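PDB 5JJ6: adenosine monophosphate-protein transferase FICD homolog from Caenorhabditis elegans, which is a mainly helical member of the Fic/DOC (Fido) family, with helical hairpins, probably of tetratricopeptide type, packed beside its Fic domain. Local coordinates for residues A40-E45 / E60-R65; D75-V79 / L94-T99; E313-S317 / F329-V333. One frame throughout, in Å; residues are numbered along the deposited sequence.

Contact 1 (A40-E45 / E60-R65); sequences AMTIME and EMGQIR
M61 sends its terminal methyl into the face of helix 37-50, where it meets both M44 and E45. Its CE lies 3.5 Å from M44 CB and 3.6 Å from E45 CG, close to the carbonyl of M44 as well. CG stands opposite the backbone N (chi1 177°), and bends at the next two torsions then swing the sulfur and methyl across the gap. One turn on, I64 splits its two branches: CD1 fits between A40 and M44, 3.9 Å from M44 CB, while CG2 rests 3.9 Å from CG of M41. Where M44 passes E60 the chains run at about right angles, M44 SD lying 3.6 Å from E60 CG, so the aliphatic part of the glutamate serves as a packing surface. M41, extended beyond CG, carries its CE to the guanidinium of R65, 3.3 Å from NH1, and the two chains again run roughly perpendicular. Beside it is the polar margin of the contact, a long salt bridge of 3.6 Å between E45 OE2 and R65 NH2, the carboxylate and guanidinium planes turned 38° apart.

Further out, other groups pack on these. R65 NH1 has its own salt bridge to E70, which ties the guanidinium to the chain just beyond its helix. A25 of helix 16-26 touches M44 and E60, and C77 of helix 71-84 lies against M61, so both helices of the pair are packed from further layers. With axes 10.1 Å apart and running 149° from each other, the two helices form an antiparallel helical hairpin, and its stacking on helix 71-84 is consistent with a tetratricopeptide-type array.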
loop_
_atom_site.group_PDB
_atom_site.type_symbol
_atom_site.label_atom_id
_atom_site.label_comp_id
_atom_site.label_asym_id
_atom_site.label_seq_id
_atom_site.Cartn_x
_atom_site.Cartn_y
_atom_site.Cartn_z
ATOM N N ALA B 40 -34.618 28.805 -34.211
ATOM C CA ALA B 40 -33.217 29.269 -34.134
ATOM C C ALA B 40 -32.294 28.316 -33.339
ATOM O O ALA B 40 -31.167 27.996 -33.753
ATOM C CB ALA B 40 -33.159 30.667 -33.542
ATOM N N MET B 41 -32.806 27.875 -32.195
ATOM C CA MET B 41 -32.103 27.020 -31.250
ATOM C C MET B 41 -31.652 25.667 -31.770
ATOM O O MET B 41 -30.477 25.346 -31.651
ATOM C CB MET B 41 -32.981 26.778 -30.023
ATOM C CG MET B 41 -32.205 26.587 -28.740
ATOM S SD MET B 41 -33.297 26.279 -27.343
ATOM C CE MET B 41 -32.104 25.846 -26.078
ATOM N N THR B 42 -32.572 24.857 -32.290
ATOM C CA THR B 42 -32.179 23.550 -32.818
ATOM C C THR B 42 -31.000 23.720 -33.790
ATOM O O THR B 42 -30.017 22.966 -33.742
ATOM C CB THR B 42 -33.358 22.834 -33.499
ATOM O OG1 THR B 42 -34.538 23.003 -32.701
ATOM C CG2 THR B 42 -33.065 21.341 -33.640
ATOM N N ILE B 43 -31.074 24.758 -34.620
ATOM C CA ILE B 43 -30.047 25.007 -35.626
ATOM C C ILE B 43 -28.707 25.362 -34.983
ATOM O O ILE B 43 -27.670 24.753 -35.287
ATOM C CB ILE B 43 -30.450 26.149 -36.577
ATOM C CG1 ILE B 43 -31.773 25.820 -37.272
ATOM C CG2 ILE B 43 -29.345 26.415 -37.596
ATOM C CD1 ILE B 43 -31.751 24.522 -38.059
ATOM N N MET B 44 -28.734 26.332 -34.075
ATOM C CA MET B 44 -27.511 26.743 -33.401
ATOM C C MET B 44 -26.940 25.619 -32.539
ATOM O O MET B 44 -25.765 25.632 -32.200
ATOM C CB MET B 44 -27.751 27.991 -32.558
ATOM C CG MET B 44 -26.630 29.013 -32.664
ATOM S SD MET B 44 -26.462 29.629 -34.354
ATOM C CE MET B 44 -24.827 29.024 -34.777
ATOM N N GLU B 45 -27.773 24.648 -32.185
ATOM C CA GLU B 45 -27.329 23.519 -31.383
ATOM C C GLU B 45 -26.651 22.474 -32.258
ATOM O O GLU B 45 -25.687 21.841 -31.832
ATOM C CB GLU B 45 -28.496 22.905 -30.616
ATOM C CG GLU B 45 -28.647 23.455 -29.209
ATOM C CD GLU B 45 -30.030 23.221 -28.642
ATOM O OE1 GLU B 45 -30.848 22.573 -29.328
ATOM O OE2 GLU B 45 -30.299 23.691 -27.516
ATOM N N GLU B 60 -24.035 33.644 -30.397
ATOM C CA GLU B 60 -25.424 33.499 -30.849
ATOM C C GLU B 60 -26.254 32.617 -29.900
ATOM O O GLU B 60 -27.341 33.002 -29.438
ATOM C CB GLU B 60 -25.470 32.929 -32.269
ATOM C CG GLU B 60 -26.867 32.904 -32.887
ATOM C CD GLU B 60 -27.419 34.299 -33.202
ATOM O OE1 GLU B 60 -26.623 35.267 -33.286
ATOM O OE2 GLU B 60 -28.656 34.423 -33.368
ATOM N N MET B 61 -25.713 31.434 -29.616
ATOM C CA MET B 61 -26.311 30.485 -28.689
ATOM C C MET B 61 -26.613 31.204 -27.383
ATOM O O MET B 61 -27.691 31.062 -26.809
ATOM C CB MET B 61 -25.358 29.320 -28.449
ATOM C CG MET B 61 -25.842 28.304 -27.457
ATOM S SD MET B 61 -27.494 27.732 -27.882
ATOM C CE MET B 61 -27.115 26.743 -29.325
ATOM N N GLY B 62 -25.652 32.017 -26.958
ATOM C CA GLY B 62 -25.780 32.848 -25.776
ATOM C C GLY B 62 -27.008 33.734 -25.829
ATOM O O GLY B 62 -27.801 33.759 -24.893
ATOM N N GLN B 63 -27.182 34.467 -26.921
ATOM C CA GLN B 63 -28.292 35.417 -26.958
ATOM C C GLN B 63 -29.634 34.708 -27.047
ATOM O O GLN B 63 -30.642 35.195 -26.509
ATOM C CB GLN B 63 -28.116 36.392 -28.121
ATOM C CG GLN B 63 -26.993 37.370 -27.863
ATOM C CD GLN B 63 -26.750 38.312 -29.008
ATOM O OE1 GLN B 63 -26.058 37.968 -29.965
ATOM N NE2 GLN B 63 -27.300 39.519 -28.915
ATOM N N ILE B 64 -29.628 33.529 -27.663
ATOM C CA ILE B 64 -30.807 32.678 -27.661
ATOM C C ILE B 64 -31.147 32.268 -26.236
ATOM O O ILE B 64 -32.305 32.347 -25.829
ATOM C CB ILE B 64 -30.612 31.429 -28.540
ATOM C CG1 ILE B 64 -30.529 31.828 -30.021
ATOM C CG2 ILE B 64 -31.743 30.421 -28.321
ATOM C CD1 ILE B 64 -30.048 30.701 -30.930
ATOM N N ARG B 65 -30.131 31.880 -25.466
ATOM C CA ARG B 65 -30.347 31.511 -24.067
ATOM C C ARG B 65 -30.937 32.670 -23.306
ATOM O O ARG B 65 -31.848 32.494 -22.510
ATOM C CB ARG B 65 -29.047 31.096 -23.380
ATOM C CG ARG B 65 -28.349 29.905 -23.988
ATOM C CD ARG B 65 -28.685 28.616 -23.311
ATOM N NE ARG B 65 -28.197 27.501 -24.114
ATOM C CZ ARG B 65 -28.813 26.332 -24.230
ATOM N NH1 ARG B 65 -29.952 26.108 -23.582
ATOM N NH2 ARG B 65 -28.283 25.389 -24.994
#

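Contact 2 (D75-V79 / L94-T99); sequences DQCYV and LRARTT
Y78 and L94 make the aromatic part of the contact. L94 CB sits over the centre of one ring face, 3.5 Å from the Y78 centroid and 8° off the normal, a CH-pi contact that uses the beta carbon. Its CD1 reaches on to the rim at Y78 CE1, 3.6 Å away. T98 approaches the same ring in its plane, with CG2 3.6 Å from Y78 CE2. The ring is thus met on a face by one helix position and at an edge by another, a turn later. Its hydroxyl goes elsewhere, bonding to E66 of helix 55-67.

Aliphatic packing continues beside the ring, where V79 CG2 lies 3.8 Å from R95 CD and the stem of the arginine crosses the valine at a slant.

Polar contact centres on D75. With its hydroxyl set between its backbone N and carbonyl carbon (chi1 55°), T98 places OG1 3.1 Å from D75 OD2 and also near the carbonyl O of R95. T99 OG1 donates to the R95 carbonyl O at 3.0 Å, approaching from above the carbonyl plane. The stronger partner of D75 is R327, which forms a salt bridge with OD1.

The chemistry suggests a buried carboxylate that remains charged: the T98 hydroxyl lies beside OD2, the nearby R95 would add a weaker favourable field, and the salt bridge to R327 is the probable charge balance.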
loop_
_atom_site.group_PDB
_atom_site.type_symbol
_atom_site.label_atom_id
_atom_site.label_comp_id
_atom_site.label_asym_id
_atom_site.label_seq_id
_atom_site.Cartn_x
_atom_site.Cartn_y
_atom_site.Cartn_z
ATOM N N ASP B 75 -24.695 33.858 -19.943
ATOM C CA ASP B 75 -23.446 34.360 -19.397
ATOM C C ASP B 75 -22.297 33.354 -19.602
ATOM O O ASP B 75 -21.189 33.734 -19.967
ATOM C CB ASP B 75 -23.624 34.689 -17.921
ATOM C CG ASP B 75 -22.330 35.054 -17.253
ATOM O OD1 ASP B 75 -21.597 34.125 -16.830
ATOM O OD2 ASP B 75 -22.045 36.263 -17.140
ATOM N N GLN B 76 -22.566 32.071 -19.384
ATOM C CA GLN B 76 -21.544 31.035 -19.615
ATOM C C GLN B 76 -21.043 30.979 -21.067
ATOM O O GLN B 76 -19.830 30.820 -21.318
ATOM C CB GLN B 76 -22.082 29.683 -19.155
ATOM C CG GLN B 76 -21.880 29.544 -17.678
ATOM C CD GLN B 76 -20.415 29.677 -17.314
ATOM O OE1 GLN B 76 -19.594 28.892 -17.782
ATOM N NE2 GLN B 76 -20.070 30.687 -16.521
ATOM N N CYS B 77 -21.980 31.068 -22.010
ATOM C CA CYS B 77 -21.628 31.196 -23.418
ATOM C C CYS B 77 -20.703 32.393 -23.680
ATOM O O CYS B 77 -19.687 32.258 -24.377
ATOM C CB CYS B 77 -22.882 31.337 -24.284
ATOM S SG CYS B 77 -23.843 29.831 -24.499
ATOM N N TYR B 78 -21.060 33.565 -23.145
ATOM C CA TYR B 78 -20.237 34.759 -23.382
ATOM C C TYR B 78 -18.843 34.595 -22.780
ATOM O O TYR B 78 -17.840 34.974 -23.393
ATOM C CB TYR B 78 -20.899 36.013 -22.820
ATOM C CG TYR B 78 -22.287 36.271 -23.355
ATOM C CD1 TYR B 78 -22.625 35.930 -24.656
ATOM C CD2 TYR B 78 -23.265 36.853 -22.547
ATOM C CE1 TYR B 78 -23.901 36.158 -25.141
ATOM C CE2 TYR B 78 -24.530 37.086 -23.020
ATOM C CZ TYR B 78 -24.844 36.735 -24.315
ATOM O OH TYR B 78 -26.111 36.956 -24.784
ATOM N N VAL B 79 -18.775 34.013 -21.587
ATOM C CA VAL B 79 -17.492 33.811 -20.931
ATOM C C VAL B 79 -16.595 32.892 -21.757
ATOM O O VAL B 79 -15.398 33.180 -21.936
ATOM C CB VAL B 79 -17.660 33.224 -19.517
ATOM C CG1 VAL B 79 -16.295 32.868 -18.921
ATOM C CG2 VAL B 79 -18.410 34.204 -18.610
ATOM N N LEU B 94 -21.750 41.936 -24.124
ATOM C CA LEU B 94 -22.856 41.073 -23.714
ATOM C C LEU B 94 -22.651 40.637 -22.245
ATOM O O LEU B 94 -23.556 40.789 -21.381
ATOM C CB LEU B 94 -22.974 39.882 -24.665
ATOM C CG LEU B 94 -23.446 40.271 -26.078
ATOM C CD1 LEU B 94 -23.249 39.153 -27.101
ATOM C CD2 LEU B 94 -24.906 40.708 -26.064
ATOM N N ARG B 95 -21.431 40.206 -21.944
ATOM C CA ARG B 95 -21.107 39.789 -20.599
ATOM C C ARG B 95 -21.327 40.952 -19.644
ATOM O O ARG B 95 -21.821 40.759 -18.528
ATOM C CB ARG B 95 -19.666 39.274 -20.518
ATOM C CG ARG B 95 -19.411 38.425 -19.295
ATOM C CD ARG B 95 -17.969 37.979 -19.165
ATOM N NE ARG B 95 -17.073 39.013 -18.661
ATOM C CZ ARG B 95 -15.779 38.814 -18.405
ATOM N NH1 ARG B 95 -15.224 37.618 -18.620
ATOM N NH2 ARG B 95 -15.029 39.814 -17.952
ATOM N N ALA B 96 -21.013 42.163 -20.100
ATOM C CA ALA B 96 -21.172 43.365 -19.275
ATOM C C ALA B 96 -22.613 43.514 -18.798
ATOM O O ALA B 96 -22.860 43.981 -17.678
ATOM C CB ALA B 96 -20.749 44.600 -20.037
ATOM N N ARG B 97 -23.565 43.097 -19.633
ATOM C CA ARG B 97 -24.959 43.157 -19.187
ATOM C C ARG B 97 -25.272 42.015 -18.238
ATOM O O ARG B 97 -25.927 42.199 -17.215
ATOM C CB ARG B 97 -25.931 43.082 -20.368
ATOM C CG ARG B 97 -26.154 44.383 -21.122
ATOM C CD ARG B 97 -26.555 44.143 -22.577
ATOM N NE ARG B 97 -27.727 43.285 -22.684
ATOM C CZ ARG B 97 -27.681 41.979 -22.933
ATOM N NH1 ARG B 97 -26.513 41.362 -23.097
ATOM N NH2 ARG B 97 -28.806 41.285 -23.014
ATOM N N THR B 98 -24.779 40.825 -18.554
ATOM C CA THR B 98 -25.201 39.647 -17.777
ATOM C C THR B 98 -24.608 39.507 -16.366
ATOM O O THR B 98 -25.261 38.979 -15.471
ATOM C CB THR B 98 -24.869 38.375 -18.527
ATOM O OG1 THR B 98 -23.477 38.371 -18.845
ATOM C CG2 THR B 98 -25.666 38.289 -19.802
ATOM N N THR B 99 -23.385 39.981 -16.168
ATOM C CA THR B 99 -22.627 39.681 -14.953
ATOM C C THR B 99 -23.288 40.037 -13.587
ATOM O O THR B 99 -23.378 39.166 -12.708
ATOM C CB THR B 99 -21.237 40.362 -15.054
ATOM O OG1 THR B 99 -20.457 39.677 -16.034
ATOM C CG2 THR B 99 -20.503 40.346 -13.734
#

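Contact 3 (E313-S317 / F329-V333); sequences EYYAS and FVRYV
Y332 lays one face of its ring against the backbone of Y314, whose CA is 4.2 Å from the Y332 centroid and 21° off the normal, a CH-pi contact offset toward the rim. The contact joins two near-antiparallel helices, 311-321 and 327-346, in a helical hairpin of the Fido fold. E313 CB comes to the Y332 ring obliquely, 4.0 Å from Y332 CE1. The two tyrosine rings themselves are neither stacked nor edge-to-face: their planes stand 48° apart, and Y332 CE2 comes up to the edge of the Y314 ring, 3.6 Å from CD1. F329 points the same way as Y314 and lies beside it, the CE1 atoms of the two rings 4.0 Å apart. The edge of the F329 ring receives S317, while V333, one turn further along its own helix, sets CG1 over the centre of one face.

Y314 and F329 both meet H271 of helix 263-277. The Y314 hydroxyl bonds to H271 and to R289, and the F329 ring meets the H271 ring, so the hairpin packs on helix 263-277, within the Fic/DOC family region. The Y332 hydroxyl bonds to T310, and its ring has H336 edge-to-face. Y332 is held at its hydroxyl and covered on one ring face; Y314 is held at its hydroxyl and met at its ring edge by Y332.

Where S317 and F329 bring the two backbones closest, the serine hydroxyl turns back to its own helix. A chi1 of 67° tucks OG in between the backbone N and C of S317, facing the preceding turn: OG donates to the carbonyl O of Y314 at 2.7 Å, while staying 3.3 Å from F329 CD1.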
loop_
_atom_site.group_PDB
_atom_site.type_symbol
_atom_site.label_atom_id
_atom_site.label_comp_id
_atom_site.label_asym_id
_atom_site.label_seq_id
_atom_site.Cartn_x
_atom_site.Cartn_y
_atom_site.Cartn_z
ATOM N N GLU B 313 -20.200 16.790 -15.945
ATOM C CA GLU B 313 -20.458 18.098 -15.384
ATOM C C GLU B 313 -19.270 18.507 -14.539
ATOM O O GLU B 313 -18.731 19.611 -14.702
ATOM C CB GLU B 313 -21.725 18.117 -14.534
ATOM C CG GLU B 313 -23.038 18.169 -15.302
ATOM C CD GLU B 313 -23.546 16.793 -15.721
ATOM O OE1 GLU B 313 -22.836 15.786 -15.492
ATOM O OE2 GLU B 313 -24.679 16.707 -16.250
ATOM N N TYR B 314 -18.852 17.590 -13.666
ATOM C CA TYR B 314 -17.723 17.823 -12.782
ATOM C C TYR B 314 -16.576 18.396 -13.618
ATOM O O TYR B 314 -16.189 19.557 -13.436
ATOM C CB TYR B 314 -17.347 16.519 -12.062
ATOM C CG TYR B 314 -16.095 16.562 -11.220
ATOM C CD1 TYR B 314 -16.054 17.296 -10.045
ATOM C CD2 TYR B 314 -14.978 15.834 -11.574
ATOM C CE1 TYR B 314 -14.924 17.330 -9.262
ATOM C CE2 TYR B 314 -13.842 15.860 -10.799
ATOM C CZ TYR B 314 -13.816 16.611 -9.640
ATOM O OH TYR B 314 -12.675 16.636 -8.863
ATOM N N TYR B 315 -16.099 17.622 -14.590
ATOM C CA TYR B 315 -14.946 18.049 -15.365
ATOM C C TYR B 315 -15.270 19.281 -16.201
ATOM O O TYR B 315 -14.426 20.174 -16.345
ATOM C CB TYR B 315 -14.433 16.926 -16.249
ATOM C CG TYR B 315 -13.631 15.932 -15.467
ATOM C CD1 TYR B 315 -12.356 16.244 -15.045
ATOM C CD2 TYR B 315 -14.154 14.674 -15.130
ATOM C CE1 TYR B 315 -11.611 15.344 -14.315
ATOM C CE2 TYR B 315 -13.413 13.766 -14.403
ATOM C CZ TYR B 315 -12.139 14.111 -13.996
ATOM O OH TYR B 315 -11.369 13.238 -13.264
ATOM N N ALA B 316 -16.498 19.347 -16.716
ATOM C CA ALA B 316 -16.898 20.500 -17.507
ATOM C C ALA B 316 -16.683 21.746 -16.649
ATOM O O ALA B 316 -16.098 22.738 -17.116
ATOM C CB ALA B 316 -18.339 20.388 -17.967
ATOM N N SER B 317 -17.109 21.690 -15.383
ATOM C CA SER B 317 -17.007 22.895 -14.590
ATOM C C SER B 317 -15.521 23.189 -14.377
ATOM O O SER B 317 -15.090 24.333 -14.527
ATOM C CB SER B 317 -17.761 22.774 -13.266
ATOM O OG SER B 317 -17.153 21.824 -12.439
ATOM N N PHE B 329 -18.092 25.669 -11.159
ATOM C CA PHE B 329 -17.706 24.651 -10.190
ATOM C C PHE B 329 -18.363 24.934 -8.842
ATOM O O PHE B 329 -18.933 24.032 -8.232
ATOM C CB PHE B 329 -16.189 24.590 -10.046
ATOM C CG PHE B 329 -15.710 23.513 -9.121
ATOM C CD1 PHE B 329 -16.100 22.197 -9.302
ATOM C CD2 PHE B 329 -14.862 23.817 -8.069
ATOM C CE1 PHE B 329 -15.654 21.188 -8.442
ATOM C CE2 PHE B 329 -14.410 22.823 -7.208
ATOM C CZ PHE B 329 -14.805 21.501 -7.395
ATOM N N VAL B 330 -18.312 26.187 -8.397
ATOM C CA VAL B 330 -18.971 26.559 -7.149
ATOM C C VAL B 330 -20.450 26.198 -7.182
ATOM O O VAL B 330 -20.990 25.673 -6.211
ATOM C CB VAL B 330 -18.826 28.065 -6.846
ATOM C CG1 VAL B 330 -19.816 28.494 -5.774
ATOM C CG2 VAL B 330 -17.408 28.373 -6.412
ATOM N N ARG B 331 -21.090 26.475 -8.307
ATOM C CA ARG B 331 -22.494 26.163 -8.487
ATOM C C ARG B 331 -22.713 24.668 -8.413
ATOM O O ARG B 331 -23.722 24.203 -7.876
ATOM C CB ARG B 331 -23.009 26.715 -9.824
ATOM C CG ARG B 331 -23.087 28.251 -9.880
ATOM C CD ARG B 331 -23.776 28.733 -11.143
ATOM N NE ARG B 331 -22.853 29.208 -12.158
ATOM C CZ ARG B 331 -22.698 30.487 -12.471
ATOM N NH1 ARG B 331 -23.422 31.401 -11.857
ATOM N NH2 ARG B 331 -21.837 30.860 -13.406
ATOM N N TYR B 332 -21.749 23.919 -8.936
ATOM C CA TYR B 332 -21.798 22.452 -8.936
ATOM C C TYR B 332 -21.743 21.878 -7.525
ATOM O O TYR B 332 -22.654 21.129 -7.107
ATOM C CB TYR B 332 -20.659 21.898 -9.798
ATOM C CG TYR B 332 -20.532 20.393 -9.812
ATOM C CD1 TYR B 332 -21.381 19.607 -10.570
ATOM C CD2 TYR B 332 -19.528 19.760 -9.094
ATOM C CE1 TYR B 332 -21.261 18.234 -10.587
ATOM C CE2 TYR B 332 -19.395 18.396 -9.107
ATOM C CZ TYR B 332 -20.265 17.629 -9.850
ATOM O OH TYR B 332 -20.126 16.251 -9.860
ATOM N N VAL B 333 -20.697 22.227 -6.777
ATOM C CA VAL B 333 -20.583 21.686 -5.427
ATOM C C VAL B 333 -21.752 22.185 -4.556
ATOM O O VAL B 333 -22.221 21.445 -3.677
ATOM C CB VAL B 333 -19.204 21.979 -4.755
ATOM C CG1 VAL B 333 -18.176 22.418 -5.769
ATOM C CG2 VAL B 333 -19.322 22.946 -3.631
#

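Overall arrangement
From the N terminus, contact 1 closes the turn between helices 37-50 and 55-67, and contact 2 closes the turn between helices 71-84 and 89-120, two helices further on. Helix 55-67 packs on helix 71-84, where G62 and Q63 meet Y78, and the hairpins become consecutive layers with centres 15 Å apart. Contact 3, much later, closes the short connection between helices 311-321 and 327-346. All three lie in series; none nests in or crosses another. Contacts 2 and 3 nevertheless touch, Q76 meeting R331, so helix 327-346 ties the N-terminal hairpins to the Fic core. Contacts 1 and 3 do not touch, their nearest atoms being about 12 Å apart.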